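Local coordinates for methyltransferase domain-containing protein (Serratia marcescens, PDB 7CLU) that probably transfers a methyl group from S-adenosyl-L-methionine to a hydroxyl oxygen in the pathway that makes the pigment prodigiosin, working as a dimer, at residues Phe152-Tyr164 and Arg323-Val335. Residues are numbered along the deposited sequence; the frame is centred on the assembly and turned at random.
Sequences FAAPFIAGFVRDY and RIMKIAGPRTLIV
Arg331 lays its guanidinium flat on the ring of Phe156, the two planes only 7° apart and their centres 4.1 Å from each other. With the arginine chain extended from CG to NE, the methylenes run along the face that the guanidinium covers: CD sits 3.6 Å from the centroid of the Phe156 ring, a CH-pi contact, while CZ lies off-centre in a cation-pi arrangement. Ser274 of the neighbouring strand 270-275 takes a hydrogen bond from NH1 and fixes the far end. Further along the helix, the branched ends of Leu333 and Ile327 pack against Phe156 and Phe160. Leu333 puts CD2 over the face of Phe160, and its CD1 comes within 3.4 Å of Phe160 CE1; Ile327 CD1 meets Phe156 CE1 and Phe160 CB. At the helix end Met325 SD meets the edge of the Tyr164 ring, 3.5 Å from CD2, a Met-aromatic contact, while Tyr164 OH bonds to His169 and Arg270. Gly159 CA lies 3.8 Å from Ala328 O, where a side-chain carbon would collide with that carbonyl; Gly329, at positive phi (102°), fits equally closely against Pro155 O and Phe156 CA.

The outer side is more polar and looser. There Asp163 OD2 accepts the Ala328 N-H at 3.0 Å, nearly straight (162°) but from above the carboxylate plane, while OD1 is engaged by exposed Arg162 in a salt bridge. Pro155 and Pro330 touch only lightly.

Helix 154-163 thus packs on hairpin 322-326/332-337 at the edge of the Rossmann-like methyltransferase sheet; the hairpin connection carries Arg331 of the S-adenosyl-L-homocysteine site, its side chain about 8 Å from that of His247, the predicted proton acceptor.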
ATOM      1  N   PHE A 152      -5.052   8.168  18.261  1.00 33.90           N
ATOM      2  CA  PHE A 152      -3.643   7.840  18.091  1.00 36.41           C
ATOM      3  C   PHE A 152      -2.734   8.696  18.945  1.00 36.75           C
ATOM      4  O   PHE A 152      -1.597   8.297  19.201  1.00 37.46           O
ATOM      5  CB  PHE A 152      -3.217   8.014  16.633  1.00 39.64           C
ATOM      6  CG  PHE A 152      -3.580   6.871  15.776  1.00 42.03           C
ATOM      7  CD1 PHE A 152      -4.839   6.795  15.221  1.00 44.70           C
ATOM      8  CD2 PHE A 152      -2.677   5.845  15.548  1.00 44.48           C
ATOM      9  CE1 PHE A 152      -5.190   5.724  14.439  1.00 46.61           C
ATOM     10  CE2 PHE A 152      -3.025   4.767  14.766  1.00 47.68           C
ATOM     11  CZ  PHE A 152      -4.278   4.717  14.193  1.00 47.61           C
ATOM     12  N   ALA A 153      -3.186   9.881  19.344  1.00 37.11           N
ATOM     13  CA  ALA A 153      -2.312  10.834  20.006  1.00 35.17           C
ATOM     14  C   ALA A 153      -2.119  10.519  21.481  1.00 33.15           C
ATOM     15  O   ALA A 153      -1.398  11.256  22.162  1.00 33.58           O
ATOM     16  CB  ALA A 153      -2.863  12.256  19.834  1.00 35.44           C
ATOM     17  N   ALA A 154      -2.746   9.452  21.984  1.00 32.08           N
ATOM     18  CA  ALA A 154      -2.654   9.118  23.403  1.00 32.62           C
ATOM     19  C   ALA A 154      -1.217   9.015  23.902  1.00 29.42           C
ATOM     20  O   ALA A 154      -0.919   9.603  24.948  1.00 26.35           O
ATOM     21  CB  ALA A 154      -3.446   7.832  23.687  1.00 35.55           C
ATOM     22  N   PRO A 155      -0.287   8.328  23.229  1.00 29.42           N
ATOM     23  CA  PRO A 155       1.092   8.314  23.747  1.00 28.23           C
ATOM     24  C   PRO A 155       1.767   9.673  23.722  1.00 26.08           C
ATOM     25  O   PRO A 155       2.575   9.951  24.613  1.00 27.26           O
ATOM     26  CB  PRO A 155       1.807   7.311  22.837  1.00 31.17           C
ATOM     27  CG  PRO A 155       0.700   6.397  22.369  1.00 36.27           C
ATOM     28  CD  PRO A 155      -0.475   7.320  22.167  1.00 33.47           C
ATOM     29  N   PHE A 156       1.479  10.526  22.735  1.00 27.02           N
ATOM     30  CA  PHE A 156       2.020  11.883  22.773  1.00 24.87           C
ATOM     31  C   PHE A 156       1.474  12.644  23.970  1.00 26.02           C
ATOM     32  O   PHE A 156       2.224  13.304  24.703  1.00 28.29           O
ATOM     33  CB  PHE A 156       1.694  12.638  21.476  1.00 25.78           C
ATOM     34  CG  PHE A 156       1.697  14.138  21.634  1.00 24.76           C
ATOM     35  CD1 PHE A 156       2.872  14.813  21.924  1.00 25.29           C
ATOM     36  CD2 PHE A 156       0.528  14.867  21.515  1.00 23.95           C
ATOM     37  CE1 PHE A 156       2.891  16.201  22.098  1.00 24.74           C
ATOM     38  CE2 PHE A 156       0.538  16.249  21.674  1.00 29.07           C
ATOM     39  CZ  PHE A 156       1.725  16.915  21.973  1.00 24.43           C
ATOM     40  N   ILE A 157       0.157  12.579  24.174  1.00 25.48           N
ATOM     41  CA  ILE A 157      -0.474  13.366  25.231  1.00 27.01           C
ATOM     42  C   ILE A 157       0.038  12.918  26.592  1.00 29.37           C
ATOM     43  O   ILE A 157       0.454  13.735  27.421  1.00 26.55           O
ATOM     44  CB  ILE A 157      -2.005  13.250  25.140  1.00 24.93           C
ATOM     45  CG1 ILE A 157      -2.529  14.052  23.956  1.00 30.37           C
ATOM     46  CG2 ILE A 157      -2.648  13.682  26.446  1.00 26.88           C
ATOM     47  CD1 ILE A 157      -3.927  13.695  23.568  1.00 32.04           C
ATOM     48  N   ALA A 158       0.034  11.604  26.827  1.00 23.58           N
ATOM     49  CA  ALA A 158       0.555  11.059  28.078  1.00 29.50           C
ATOM     50  C   ALA A 158       2.004  11.475  28.313  1.00 26.36           C
ATOM     51  O   ALA A 158       2.368  11.858  29.427  1.00 30.41           O
ATOM     52  CB  ALA A 158       0.423   9.530  28.074  1.00 27.09           C
ATOM     53  N   GLY A 159       2.836  11.435  27.271  1.00 27.60           N
ATOM     54  CA  GLY A 159       4.234  11.794  27.437  1.00 30.35           C
ATOM     55  C   GLY A 159       4.454  13.286  27.575  1.00 33.16           C
ATOM     56  O   GLY A 159       5.409  13.715  28.232  1.00 32.48           O
ATOM     57  N   PHE A 160       3.590  14.094  26.949  1.00 27.62           N
ATOM     58  CA  PHE A 160       3.626  15.538  27.148  1.00 29.18           C
ATOM     59  C   PHE A 160       3.254  15.887  28.591  1.00 26.98           C
ATOM     60  O   PHE A 160       3.995  16.595  29.277  1.00 32.22           O
ATOM     61  CB  PHE A 160       2.681  16.215  26.142  1.00 25.14           C
ATOM     62  CG  PHE A 160       2.963  17.692  25.895  1.00 30.51           C
ATOM     63  CD1 PHE A 160       4.026  18.346  26.512  1.00 28.80           C
ATOM     64  CD2 PHE A 160       2.155  18.419  25.028  1.00 26.61           C
ATOM     65  CE1 PHE A 160       4.261  19.703  26.266  1.00 26.13           C
ATOM     66  CE2 PHE A 160       2.387  19.775  24.786  1.00 28.69           C
ATOM     67  CZ  PHE A 160       3.438  20.410  25.413  1.00 24.98           C
ATOM     68  N   VAL A 161       2.112  15.383  29.066  1.00 26.92           N
ATOM     69  CA  VAL A 161       1.668  15.648  30.434  1.00 31.59           C
ATOM     70  C   VAL A 161       2.710  15.184  31.449  1.00 34.90           C
ATOM     71  O   VAL A 161       2.917  15.831  32.482  1.00 34.08           O
ATOM     72  CB  VAL A 161       0.299  14.989  30.691  1.00 29.73           C
ATOM     73  CG1 VAL A 161      -0.139  15.207  32.123  1.00 33.49           C
ATOM     74  CG2 VAL A 161      -0.744  15.549  29.744  1.00 32.67           C
ATOM     75  N   ARG A 162       3.400  14.071  31.165  1.00 37.13           N
ATOM     76  CA  ARG A 162       4.299  13.477  32.155  1.00 37.87           C
ATOM     77  C   ARG A 162       5.693  14.105  32.121  1.00 38.24           C
ATOM     78  O   ARG A 162       6.274  14.371  33.177  1.00 38.73           O
ATOM     79  CB  ARG A 162       4.376  11.965  31.926  1.00 37.07           C
ATOM     80  CG  ARG A 162       5.100  11.151  32.995  1.00 44.50           C
ATOM     81  CD  ARG A 162       6.494  10.748  32.547  1.00 47.16           C
ATOM     82  NE  ARG A 162       6.471   9.836  31.397  1.00 55.84           N
ATOM     83  CZ  ARG A 162       7.559   9.394  30.759  1.00 56.03           C
ATOM     84  NH1 ARG A 162       8.770   9.785  31.148  1.00 51.97           N
ATOM     85  NH2 ARG A 162       7.438   8.573  29.718  1.00 57.27           N
ATOM     86  N   ASP A 163       6.238  14.364  30.926  1.00 30.29           N
ATOM     87  CA  ASP A 163       7.616  14.822  30.765  1.00 34.49           C
ATOM     88  C   ASP A 163       7.785  16.337  30.783  1.00 38.42           C
ATOM     89  O   ASP A 163       8.915  16.811  30.963  1.00 39.97           O
ATOM     90  CB  ASP A 163       8.206  14.288  29.456  1.00 38.62           C
ATOM     91  CG  ASP A 163       8.407  12.796  29.487  1.00 40.05           C
ATOM     92  OD1 ASP A 163       7.977  12.193  30.479  1.00 43.29           O
ATOM     93  OD2 ASP A 163       8.981  12.230  28.534  1.00 41.80           O
ATOM     94  N   TYR A 164       6.724  17.109  30.592  1.00 33.35           N
ATOM     95  CA  TYR A 164       6.822  18.561  30.619  1.00 35.00           C
ATOM     96  C   TYR A 164       6.087  19.090  31.839  1.00 33.09           C
ATOM     97  O   TYR A 164       4.983  18.640  32.154  1.00 33.38           O
ATOM     98  CB  TYR A 164       6.257  19.191  29.348  1.00 31.26           C
ATOM     99  CG  TYR A 164       6.377  20.705  29.313  1.00 32.31           C
ATOM    100  CD1 TYR A 164       5.425  21.510  29.926  1.00 31.32           C
ATOM    101  CD2 TYR A 164       7.443  21.325  28.665  1.00 31.15           C
ATOM    102  CE1 TYR A 164       5.531  22.895  29.904  1.00 31.73           C
ATOM    103  CE2 TYR A 164       7.553  22.717  28.624  1.00 33.49           C
ATOM    104  CZ  TYR A 164       6.592  23.494  29.244  1.00 33.08           C
ATOM    105  OH  TYR A 164       6.696  24.870  29.226  1.00 31.91           O
ATOM    106  N   ARG A 323      14.677  25.814  20.833  1.00 32.97           N
ATOM    107  CA  ARG A 323      15.341  24.563  21.178  1.00 32.93           C
ATOM    108  C   ARG A 323      14.383  23.388  21.022  1.00 31.80           C
ATOM    109  O   ARG A 323      13.166  23.552  20.895  1.00 33.34           O
ATOM    110  CB  ARG A 323      15.902  24.606  22.600  1.00 32.98           C
ATOM    111  CG  ARG A 323      14.842  24.683  23.674  1.00 35.44           C
ATOM    112  CD  ARG A 323      15.355  25.438  24.896  1.00 37.94           C
ATOM    113  NE  ARG A 323      14.340  25.536  25.939  1.00 32.72           N
ATOM    114  CZ  ARG A 323      13.486  26.544  26.053  1.00 35.92           C
ATOM    115  NH1 ARG A 323      13.515  27.548  25.178  1.00 41.90           N
ATOM    116  NH2 ARG A 323      12.592  26.546  27.028  1.00 31.26           N
ATOM    117  N   ILE A 324      14.970  22.189  21.026  1.00 33.41           N
ATOM    118  CA  ILE A 324      14.248  20.924  20.975  1.00 28.51           C
ATOM    119  C   ILE A 324      14.057  20.422  22.394  1.00 38.58           C
ATOM    120  O   ILE A 324      14.957  20.541  23.241  1.00 34.78           O
ATOM    121  CB  ILE A 324      15.002  19.876  20.135  1.00 33.78           C
ATOM    122  CG1 ILE A 324      15.265  20.392  18.714  1.00 32.87           C
ATOM    123  CG2 ILE A 324      14.239  18.552  20.107  1.00 35.73           C
ATOM    124  CD1 ILE A 324      14.096  21.131  18.121  1.00 35.69           C
ATOM    125  N   MET A 325      12.882  19.863  22.662  1.00 35.77           N
ATOM    126  CA  MET A 325      12.628  19.147  23.901  1.00 38.10           C
ATOM    127  C   MET A 325      12.070  17.784  23.521  1.00 37.87           C
ATOM    128  O   MET A 325      10.965  17.689  22.973  1.00 34.00           O
ATOM    129  CB  MET A 325      11.670  19.917  24.808  1.00 35.91           C
ATOM    130  CG  MET A 325      11.378  19.221  26.117  1.00 33.94           C
ATOM    131  SD  MET A 325      10.467  20.292  27.230  0.44 39.48           S
ATOM    132  CE  MET A 325      11.295  21.859  26.928  1.00 34.36           C
ATOM    133  N   LYS A 326      12.846  16.741  23.787  1.00 40.70           N
ATOM    134  CA  LYS A 326      12.401  15.381  23.547  1.00 35.50           C
ATOM    135  C   LYS A 326      11.461  14.951  24.659  1.00 39.15           C
ATOM    136  O   LYS A 326      11.667  15.285  25.827  1.00 38.18           O
ATOM    137  CB  LYS A 326      13.594  14.434  23.475  1.00 38.93           C
ATOM    138  CG  LYS A 326      14.539  14.709  22.324  1.00 35.81           C
ATOM    139  CD  LYS A 326      15.784  13.853  22.435  1.00 45.85           C
ATOM    140  CE  LYS A 326      16.127  13.200  21.108  1.00 46.73           C
ATOM    141  NZ  LYS A 326      16.955  11.958  21.264  1.00 47.51           N
ATOM    142  N   ILE A 327      10.406  14.224  24.284  1.00 38.34           N
ATOM    143  CA  ILE A 327       9.450  13.672  25.235  1.00 34.67           C
ATOM    144  C   ILE A 327       9.077  12.270  24.767  1.00 34.40           C
ATOM    145  O   ILE A 327       9.276  11.902  23.603  1.00 34.43           O
ATOM    146  CB  ILE A 327       8.173  14.544  25.382  1.00 33.51           C
ATOM    147  CG1 ILE A 327       7.529  14.801  24.013  1.00 31.08           C
ATOM    148  CG2 ILE A 327       8.469  15.873  26.071  1.00 35.13           C
ATOM    149  CD1 ILE A 327       6.096  15.253  24.112  1.00 28.43           C
ATOM    150  N   ALA A 328       8.519  11.487  25.686  1.00 31.30           N
ATOM    151  CA  ALA A 328       7.971  10.195  25.300  1.00 37.22           C
ATOM    152  C   ALA A 328       6.859  10.385  24.272  1.00 36.66           C
ATOM    153  O   ALA A 328       6.172  11.412  24.242  1.00 33.80           O
ATOM    154  CB  ALA A 328       7.436   9.437  26.518  1.00 35.64           C
ATOM    155  N   GLY A 329       6.676   9.372  23.429  1.00 32.97           N
ATOM    156  CA  GLY A 329       5.673   9.437  22.392  1.00 29.74           C
ATOM    157  C   GLY A 329       6.282   9.737  21.042  1.00 24.65           C
ATOM    158  O   GLY A 329       7.494   9.898  20.905  1.00 28.99           O
ATOM    159  N   PRO A 330       5.446   9.797  20.006  1.00 25.68           N
ATOM    160  CA  PRO A 330       5.975   9.969  18.650  1.00 29.04           C
ATOM    161  C   PRO A 330       6.280  11.414  18.272  1.00 27.79           C
ATOM    162  O   PRO A 330       6.888  11.634  17.214  1.00 29.09           O
ATOM    163  CB  PRO A 330       4.857   9.395  17.768  1.00 25.76           C
ATOM    164  CG  PRO A 330       3.603   9.643  18.543  1.00 28.25           C
ATOM    165  CD  PRO A 330       3.988   9.576  20.018  1.00 29.07           C
ATOM    166  N   ARG A 331       5.883  12.398  19.074  1.00 25.98           N
ATOM    167  CA  ARG A 331       6.144  13.787  18.706  1.00 26.12           C
ATOM    168  C   ARG A 331       7.404  14.308  19.395  1.00 27.13           C
ATOM    169  O   ARG A 331       7.887  13.750  20.381  1.00 29.89           O
ATOM    170  CB  ARG A 331       4.951  14.692  19.046  1.00 20.61           C
ATOM    171  CG  ARG A 331       3.693  14.349  18.275  1.00 22.97           C
ATOM    172  CD  ARG A 331       2.639  15.425  18.351  1.00 24.82           C
ATOM    173  NE  ARG A 331       1.333  14.888  17.994  1.00 25.32           N
ATOM    174  CZ  ARG A 331       0.209  15.589  17.974  1.00 25.79           C
ATOM    175  NH1 ARG A 331       0.221  16.880  18.297  1.00 24.59           N
ATOM    176  NH2 ARG A 331      -0.929  14.987  17.657  1.00 26.53           N
ATOM    177  N   THR A 332       7.933  15.389  18.833  1.00 22.35           N
ATOM    178  CA  THR A 332       9.058  16.140  19.357  1.00 27.92           C
ATOM    179  C   THR A 332       8.594  17.575  19.589  1.00 27.52           C
ATOM    180  O   THR A 332       7.847  18.130  18.782  1.00 27.04           O
ATOM    181  CB  THR A 332      10.224  16.093  18.359  1.00 28.88           C
ATOM    182  OG1 THR A 332      10.608  14.729  18.160  1.00 30.04           O
ATOM    183  CG2 THR A 332      11.403  16.873  18.858  1.00 33.90           C
ATOM    184  N   LEU A 333       9.016  18.175  20.693  1.00 30.73           N
ATOM    185  CA  LEU A 333       8.587  19.528  21.031  1.00 30.41           C
ATOM    186  C   LEU A 333       9.598  20.532  20.491  1.00 28.68           C
ATOM    187  O   LEU A 333      10.808  20.395  20.717  1.00 30.52           O
ATOM    188  CB  LEU A 333       8.425  19.697  22.550  1.00 25.46           C
ATOM    189  CG  LEU A 333       7.437  18.807  23.305  1.00 30.00           C
ATOM    190  CD1 LEU A 333       7.287  19.287  24.740  1.00 30.09           C
ATOM    191  CD2 LEU A 333       6.060  18.691  22.619  1.00 24.77           C
ATOM    192  N   ILE A 334       9.111  21.524  19.756  1.00 26.32           N
ATOM    193  CA  ILE A 334       9.920  22.665  19.362  1.00 26.24           C
ATOM    194  C   ILE A 334       9.429  23.846  20.190  1.00 28.37           C
ATOM    195  O   ILE A 334       8.232  24.145  20.202  1.00 27.37           O
ATOM    196  CB  ILE A 334       9.846  22.928  17.849  1.00 23.85           C
ATOM    197  CG1 ILE A 334      10.280  21.662  17.097  1.00 25.99           C
ATOM    198  CG2 ILE A 334      10.779  24.025  17.477  1.00 26.49           C
ATOM    199  CD1 ILE A 334       9.238  21.120  16.139  1.00 32.27           C
ATOM    200  N   VAL A 335      10.346  24.469  20.938  1.00 28.77           N
ATOM    201  CA  VAL A 335      10.011  25.384  22.023  1.00 26.30           C
ATOM    202  C   VAL A 335      10.756  26.695  21.815  1.00 29.35           C
ATOM    203  O   VAL A 335      11.935  26.693  21.445  1.00 30.72           O
ATOM    204  CB  VAL A 335      10.387  24.780  23.395  1.00 31.31           C
ATOM    205  CG1 VAL A 335      10.004  25.717  24.539  1.00 27.39           C
ATOM    206  CG2 VAL A 335       9.770  23.393  23.558  1.00 33.70           C
TER